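Local coordinates for peptidase M16 C-terminal domain-containing protein (Enterococcus faecalis, PDB 3D3Y) that is of unknown function but is probably related to the M16 metallopeptidases, with a domain of their inactive type, at residues Gln151-Ala154 and Ser155-Gln159. Residues are numbered along the deposited sequence; the frame is centred on the assembly and turned at random.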
loop_
_atom_site.group_PDB
_atom_site.type_symbol
_atom_site.label_atom_id
_atom_site.label_comp_id
_atom_site.label_asym_id
_atom_site.label_seq_id
_atom_site.Cartn_x
_atom_site.Cartn_y
_atom_site.Cartn_z
ATOM N N GLN A 151 -17.953 -2.918 4.284
ATOM C CA GLN A 151 -17.412 -2.287 3.078
ATOM C C GLN A 151 -16.028 -2.844 2.752
ATOM O O GLN A 151 -15.779 -3.213 1.617
ATOM C CB GLN A 151 -17.413 -0.745 3.176
ATOM C CG GLN A 151 -16.485 -0.009 2.153
ATOM C CD GLN A 151 -16.901 1.440 1.878
ATOM O OE1 GLN A 151 -17.715 2.022 2.596
ATOM N NE2 GLN A 151 -16.347 2.022 0.818
ATOM N N THR A 152 -15.153 -2.913 3.758
ATOM C CA THR A 152 -13.817 -3.450 3.608
ATOM C C THR A 152 -13.908 -4.921 3.226
ATOM O O THR A 152 -13.251 -5.342 2.284
ATOM C CB THR A 152 -12.949 -3.257 4.884
ATOM O OG1 THR A 152 -12.963 -1.876 5.252
ATOM C CG2 THR A 152 -11.501 -3.660 4.633
ATOM N N TYR A 153 -14.740 -5.685 3.930
ATOM C CA TYR A 153 -14.914 -7.092 3.610
ATOM C C TYR A 153 -15.288 -7.304 2.116
ATOM O O TYR A 153 -14.682 -8.125 1.419
ATOM C CB TYR A 153 -15.956 -7.750 4.519
ATOM C CG TYR A 153 -16.169 -9.200 4.125
ATOM C CD1 TYR A 153 -15.202 -10.164 4.424
ATOM C CD2 TYR A 153 -17.277 -9.592 3.395
ATOM C CE1 TYR A 153 -15.359 -11.482 4.031
ATOM C CE2 TYR A 153 -17.454 -10.914 3.005
ATOM C CZ TYR A 153 -16.483 -11.849 3.323
ATOM O OH TYR A 153 -16.630 -13.170 2.941
ATOM N N ALA A 154 -16.291 -6.562 1.654
ATOM C CA ALA A 154 -16.802 -6.696 0.302
ATOM C C ALA A 154 -15.762 -6.277 -0.736
ATOM O O ALA A 154 -15.749 -6.822 -1.846
ATOM C CB ALA A 154 -18.089 -5.913 0.134
ATOM N N SER A 155 -14.881 -5.349 -0.370
ATOM C CA SER A 155 -13.789 -4.918 -1.259
ATOM C C SER A 155 -12.745 -6.015 -1.409
ATOM O O SER A 155 -12.287 -6.325 -2.493
ATOM C CB SER A 155 -13.098 -3.667 -0.717
ATOM O OG SER A 155 -12.070 -3.284 -1.645
ATOM N N LEU A 156 -12.356 -6.594 -0.291
ATOM C CA LEU A 156 -11.463 -7.740 -0.295
ATOM C C LEU A 156 -12.046 -8.947 -1.048
ATOM O O LEU A 156 -11.322 -9.650 -1.770
ATOM C CB LEU A 156 -11.085 -8.115 1.137
ATOM C CG LEU A 156 -10.309 -7.043 1.898
ATOM C CD1 LEU A 156 -10.395 -7.387 3.371
ATOM C CD2 LEU A 156 -8.854 -6.962 1.427
ATOM N N ALA A 157 -13.338 -9.192 -0.868
ATOM C CA ALA A 157 -13.996 -10.310 -1.527
ATOM C C ALA A 157 -14.048 -10.079 -3.035
ATOM O O ALA A 157 -13.899 -11.019 -3.814
ATOM C CB ALA A 157 -15.417 -10.533 -0.980
ATOM N N LEU A 158 -14.283 -8.835 -3.441
ATOM C CA LEU A 158 -14.245 -8.504 -4.859
ATOM C C LEU A 158 -12.859 -8.820 -5.417
ATOM O O LEU A 158 -12.733 -9.437 -6.466
ATOM C CB LEU A 158 -14.569 -7.017 -5.081
ATOM C CG LEU A 158 -14.425 -6.504 -6.520
ATOM C CD1 LEU A 158 -15.524 -7.107 -7.380
ATOM C CD2 LEU A 158 -14.497 -4.976 -6.498
ATOM N N GLN A 159 -11.832 -8.364 -4.711
ATOM C CA GLN A 159 -10.458 -8.651 -5.127
ATOM C C GLN A 159 -10.152 -10.154 -5.263
ATOM O O GLN A 159 -9.473 -10.578 -6.228
ATOM C CB GLN A 159 -9.467 -7.905 -4.238
ATOM C CG GLN A 159 -9.473 -6.405 -4.549
ATOM C CD GLN A 159 -8.415 -5.596 -3.791
ATOM O OE1 GLN A 159 -7.292 -6.052 -3.572
ATOM N NE2 GLN A 159 -8.769 -4.370 -3.438
#
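T152 and L156, one turn apart on helix 150-162, lie side by side and point the same way, CG2 of T152 meeting CD1 of L156 at 4.1 Å. L156 has CG anti to its carbonyl carbon (chi1 -63°), a turn that lays the branch back over the preceding turn, with CG 3.4 Å from the carbonyl O of T152. T152 O is held mainly by L156 N, at 3.0 Å and nearly straight (174°); S155 N adds a weak, bent second bond to it while giving its better one to Q151 O. Both T152 and L156 also touch I146 of helix 129-148, so this side of the helix packs against the preceding one.

Y153 swings its ring away from the axis, CG anti to the backbone N (chi1 177°), and CE2 of the ring lies obliquely to A157 CB at 4.5 Å, a loose approach. Y153 OH is hydrogen-bonded to E248 OE1, and the side chain touches L418. A157 N bonds to Y153 O at 2.9 Å.

L158 N bonds to A154 O, and that oxygen also takes a weak bond from N258 ND2. L158 CB stays 3.4 Å from A154 O, but the rest of its side chain leads away onto T316, F416 and A260. The pattern is that of an alpha-helix with i to i+4 bonds lying against a beta-sheet, here the mixed sheet containing strands 255-262, 314-321 and 411-421, in an alpha+beta protein probably related to M16 peptidases.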